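Local coordinates for transcriptional regulator AefR (PDB 3CDL), which probably acts as a TetR-family transcription factor that binds cis-regulatory DNA through a helix-turn-helix motif, at residues I114-P117 with E118-Q121; A167-P170 with Q171-N175. One frame throughout, in Å; residues are numbered along the deposited sequence.

Following the chain, contact 1 comes first: residues 114-121 leave helix 100-114, pass a short turn and enter helix 117-125. Contact 2 follows at residues 167-175, where helix 152-167 breaks and the short helix 169-174 begins. Each closes only a single helical turn, and they lie in series, neither nesting nor crossing. Their centres are 20 Å apart and their nearest atoms about 7 Å, so they do not touch within one chain. The dimer brings such regions together: Ala120 of contact 1 packs on Phe174 of the second subunit, a residue of that copy's contact 2. Both belong to the AefR-like C-terminal region; contact 1 also touches the N-terminal region that probably binds DNA, and contact 2 helix 100-114.

Contact 1 (I114-P117 with E118-Q121); sequences IHSP and ERAQ
Ser116 and Arg119 face each other at the start of helix 117-125, with the hydroxymethyl group of the serine lying over one face of the arginine guanidinium. The arginine chain turns at both chi2 and chi3, folding back until its flat end lies beneath the serine, and Arg119 CZ comes within 3.9 Å of Ser116 CB. In the model Ser116 OG sits over the centre of that guanidinium face, 3.4 Å above the plane. It is also modelled too near Arg119 CB, so the exact position of this hydroxyl is doubtful.

With its OG swung anti to the backbone N (chi1 159°), Ser116 turns the hydroxyl to the incoming helix; the capping bond from Arg119 N to Ser116 OG, 3.3 Å in the model, shares this uncertainty. The serine carbonyl meets the same first turn: Ala120 N donates to Ser116 O over 2.8 Å at 147°, while Arg119 N to Ser116 O is a weak, bent bond. Of the three, the bond from Ala120 N is the secure one.

Pro117 holds the first helical position. Its CB bond points away from the following residues, although CB itself touches Glu118 N, and its carbonyl continues the ladder through Gln121 N to Pro117 O, 3.0 Å at 152°. Ala120 CB lies 3.2 Å from Pro117 O. The extended Glu118 chain leads away from the turn.

Beyond the turn, Arg119 makes a cation-pi contact with Phe57 on helix 53-64 and touches Phe27 and Glu28, so this helix start meets the N-terminal region, which probably binds DNA. Taken together, the geometry is that of a serine N-cap followed by proline at the first helical position.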
loop_
_atom_site.group_PDB
_atom_site.type_symbol
_atom_site.label_atom_id
_atom_site.label_comp_id
_atom_site.label_asym_id
_atom_site.label_seq_id
_atom_site.Cartn_x
_atom_site.Cartn_y
_atom_site.Cartn_z
ATOM N N ILE B 114 5.145 3.373 -9.517
ATOM C CA ILE B 114 6.050 2.664 -8.587
ATOM C C ILE B 114 7.534 2.732 -8.978
ATOM O O ILE B 114 8.388 3.134 -8.152
ATOM C CB ILE B 114 5.578 1.200 -8.271
ATOM C CG1 ILE B 114 6.459 0.550 -7.185
ATOM C CG2 ILE B 114 5.468 0.339 -9.544
ATOM C CD1 ILE B 114 5.709 -0.442 -6.274
ATOM N N HIS B 115 7.834 2.376 -10.226
ATOM C CA HIS B 115 9.223 2.447 -10.718
ATOM C C HIS B 115 9.483 3.606 -11.683
ATOM O O HIS B 115 10.329 3.507 -12.546
ATOM C CB HIS B 115 9.680 1.092 -11.301
ATOM C CG HIS B 115 9.812 0.026 -10.259
ATOM N ND1 HIS B 115 10.870 -0.021 -9.369
ATOM C CD2 HIS B 115 8.995 -1.004 -9.931
ATOM C CE1 HIS B 115 10.708 -1.046 -8.552
ATOM N NE2 HIS B 115 9.573 -1.657 -8.868
ATOM N N SER B 116 8.741 4.694 -11.523
ATOM C CA SER B 116 8.841 5.854 -12.398
ATOM C C SER B 116 8.946 7.136 -11.581
ATOM O O SER B 116 7.919 7.708 -11.181
ATOM C CB SER B 116 7.622 5.949 -13.299
ATOM O OG SER B 116 7.480 7.284 -13.770
ATOM N N PRO B 117 10.184 7.611 -11.362
ATOM C CA PRO B 117 10.480 8.803 -10.575
ATOM C C PRO B 117 9.653 10.035 -10.970
ATOM O O PRO B 117 9.044 10.638 -10.109
ATOM C CB PRO B 117 11.972 9.035 -10.854
ATOM C CG PRO B 117 12.508 7.682 -11.178
ATOM C CD PRO B 117 11.410 6.999 -11.917
ATOM N N GLU B 118 9.642 10.394 -12.252
ATOM C CA GLU B 118 8.878 11.543 -12.783
ATOM C C GLU B 118 7.389 11.453 -12.520
ATOM O O GLU B 118 6.708 12.459 -12.352
ATOM C CB GLU B 118 9.081 11.635 -14.298
ATOM C CG GLU B 118 8.077 12.517 -15.068
ATOM C CD GLU B 118 8.614 12.958 -16.427
ATOM O OE1 GLU B 118 7.940 12.674 -17.447
ATOM O OE2 GLU B 118 9.709 13.577 -16.474
ATOM N N ARG B 119 6.886 10.234 -12.535
ATOM C CA ARG B 119 5.490 9.987 -12.348
ATOM C C ARG B 119 5.222 10.012 -10.834
ATOM O O ARG B 119 4.136 10.407 -10.391
ATOM C CB ARG B 119 5.173 8.632 -12.951
ATOM C CG ARG B 119 3.865 8.512 -13.690
ATOM C CD ARG B 119 3.876 8.897 -15.164
ATOM N NE ARG B 119 4.851 8.195 -16.014
ATOM C CZ ARG B 119 5.000 6.873 -16.083
ATOM N NH1 ARG B 119 4.256 6.094 -15.321
ATOM N NH2 ARG B 119 5.909 6.334 -16.885
ATOM N N ALA B 120 6.217 9.606 -10.041
ATOM C CA ALA B 120 6.122 9.693 -8.584
ATOM C C ALA B 120 6.014 11.148 -8.147
ATOM O O ALA B 120 5.208 11.479 -7.304
ATOM C CB ALA B 120 7.303 9.034 -7.928
ATOM N N GLN B 121 6.799 12.020 -8.754
ATOM C CA GLN B 121 6.765 13.434 -8.399
ATOM C C GLN B 121 5.505 14.190 -8.841
ATOM O O GLN B 121 5.240 15.277 -8.345
ATOM C CB GLN B 121 8.039 14.144 -8.862
ATOM C CG GLN B 121 8.065 14.575 -10.303
ATOM C CD GLN B 121 9.391 15.227 -10.677
ATOM O OE1 GLN B 121 9.636 15.547 -11.839
ATOM N NE2 GLN B 121 10.256 15.408 -9.694
#

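Contact 2 (A167-P170 with Q171-N175); sequences AFWP and QVTFN
Phe168 CG stands anti to the backbone N (chi1 -178°), which carries the phenyl ring to the side where Val172 rises one turn later. Val172 CG2 meets that ring as a CH-pi donor: it lies 3.9 Å from the Phe168 centroid and only 19° off the normal, displaced toward the rim on the CE1 and CZ side. In Thr173 a chi1 of 62° sets OG1 between the backbone N and carbonyl carbon, from where it donates to Trp169 O at 2.7 Å. Thr173 N donates to the same oxygen at 2.8 Å, so two donors grip it, the hydroxyl approaching from above the carbonyl plane. Thr173 CG2 meets the edge of the indole, 3.9 Å from Trp169 CE3.

These contacts lie along the short helix 169-174, which starts where helix 152-167 breaks at Phe168, the N-cap residue. Val172 N donates to Phe168 O at 2.9 Å; Pro170 sits within the first turn, and its carbonyl receives Phe174 N at 3.0 Å. Gln171 returns its amide to the preceding helix end, with OE1 2.9 Å from Ala167 C, while NE2 donates to Phe166 O and Ala177 O.

The phenyl edge of Phe168 points at the indole, its CD2 lying 3.7 Å above the plane of Trp169. Trp169 stacks on Trp169 of the second subunit, and Thr173 O accepts from Thr113 OG1 of that subunit, while within the chain Phe168 and Val172 both pack on Ala106 of helix 100-114.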
loop_
_atom_site.group_PDB
_atom_site.type_symbol
_atom_site.label_atom_id
_atom_site.label_comp_id
_atom_site.label_asym_id
_atom_site.label_seq_id
_atom_site.Cartn_x
_atom_site.Cartn_y
_atom_site.Cartn_z
ATOM N N ALA B 167 -9.248 -3.463 2.146
ATOM C CA ALA B 167 -10.082 -3.268 0.983
ATOM C C ALA B 167 -9.373 -2.527 -0.157
ATOM O O ALA B 167 -9.991 -2.205 -1.187
ATOM C CB ALA B 167 -11.365 -2.570 1.386
ATOM N N PHE B 168 -8.085 -2.247 -0.008
ATOM C CA PHE B 168 -7.402 -1.576 -1.104
ATOM C C PHE B 168 -6.095 -2.255 -1.489
ATOM O O PHE B 168 -6.049 -2.935 -2.523
ATOM C CB PHE B 168 -7.253 -0.096 -0.824
ATOM C CG PHE B 168 -6.611 0.662 -1.935
ATOM C CD1 PHE B 168 -7.349 1.015 -3.081
ATOM C CD2 PHE B 168 -5.267 1.045 -1.844
ATOM C CE1 PHE B 168 -6.755 1.723 -4.124
ATOM C CE2 PHE B 168 -4.663 1.738 -2.868
ATOM C CZ PHE B 168 -5.416 2.093 -4.017
ATOM N N TRP B 169 -5.051 -2.102 -0.670
ATOM C CA TRP B 169 -3.776 -2.767 -0.928
ATOM C C TRP B 169 -3.807 -4.266 -1.293
ATOM O O TRP B 169 -3.207 -4.639 -2.282
ATOM C CB TRP B 169 -2.790 -2.489 0.198
ATOM C CG TRP B 169 -2.511 -1.008 0.315
ATOM C CD1 TRP B 169 -2.807 -0.194 1.377
ATOM C CD2 TRP B 169 -1.891 -0.178 -0.667
ATOM N NE1 TRP B 169 -2.395 1.110 1.118
ATOM C CE2 TRP B 169 -1.837 1.145 -0.133
ATOM C CE3 TRP B 169 -1.394 -0.408 -1.957
ATOM C CZ2 TRP B 169 -1.280 2.225 -0.844
ATOM C CZ3 TRP B 169 -0.842 0.675 -2.672
ATOM C CH2 TRP B 169 -0.784 1.967 -2.106
ATOM N N PRO B 170 -4.469 -5.141 -0.498
ATOM C CA PRO B 170 -4.536 -6.523 -0.988
ATOM C C PRO B 170 -5.028 -6.661 -2.421
ATOM O O PRO B 170 -4.518 -7.490 -3.172
ATOM C CB PRO B 170 -5.506 -7.192 -0.003
ATOM C CG PRO B 170 -5.207 -6.498 1.285
ATOM C CD PRO B 170 -5.088 -5.029 0.843
ATOM N N GLN B 171 -5.996 -5.836 -2.801
ATOM C CA GLN B 171 -6.603 -5.963 -4.110
ATOM C C GLN B 171 -5.690 -5.396 -5.212
ATOM O O GLN B 171 -5.592 -5.954 -6.322
ATOM C CB GLN B 171 -7.979 -5.281 -4.128
ATOM C CG GLN B 171 -9.049 -6.016 -3.338
ATOM C CD GLN B 171 -8.935 -5.806 -1.822
ATOM O OE1 GLN B 171 -8.226 -4.929 -1.370
ATOM N NE2 GLN B 171 -9.636 -6.629 -1.047
ATOM N N VAL B 172 -5.015 -4.298 -4.879
ATOM C CA VAL B 172 -4.162 -3.594 -5.814
ATOM C C VAL B 172 -2.860 -4.367 -5.968
ATOM O O VAL B 172 -2.310 -4.456 -7.054
ATOM C CB VAL B 172 -3.904 -2.108 -5.355
ATOM C CG1 VAL B 172 -2.621 -1.538 -5.947
ATOM C CG2 VAL B 172 -5.083 -1.220 -5.682
ATOM N N THR B 173 -2.361 -4.954 -4.894
ATOM C CA THR B 173 -1.022 -5.546 -4.948
ATOM C C THR B 173 -1.043 -7.035 -5.260
ATOM O O THR B 173 -0.163 -7.533 -5.950
ATOM C CB THR B 173 -0.171 -5.225 -3.675
ATOM O OG1 THR B 173 -0.809 -5.779 -2.521
ATOM C CG2 THR B 173 -0.089 -3.740 -3.462
ATOM N N PHE B 174 -2.053 -7.742 -4.773
ATOM C CA PHE B 174 -2.085 -9.206 -4.904
ATOM C C PHE B 174 -3.269 -9.705 -5.714
ATOM O O PHE B 174 -3.500 -10.910 -5.794
ATOM C CB PHE B 174 -2.103 -9.866 -3.510
ATOM C CG PHE B 174 -0.848 -9.635 -2.704
ATOM C CD1 PHE B 174 0.381 -10.162 -3.125
ATOM C CD2 PHE B 174 -0.889 -8.900 -1.512
ATOM C CE1 PHE B 174 1.551 -9.949 -2.380
ATOM C CE2 PHE B 174 0.286 -8.679 -0.764
ATOM C CZ PHE B 174 1.502 -9.209 -1.206
ATOM N N ASN B 175 -4.009 -8.787 -6.325
ATOM C CA ASN B 175 -5.351 -9.090 -6.859
ATOM C C ASN B 175 -6.130 -9.975 -5.907
ATOM O O ASN B 175 -6.505 -11.098 -6.243
ATOM C CB ASN B 175 -5.298 -9.691 -8.264
ATOM C CG ASN B 175 -5.626 -8.672 -9.350
ATOM O OD1 ASN B 175 -4.728 -8.065 -9.942
ATOM N ND2 ASN B 175 -6.918 -8.476 -9.608
#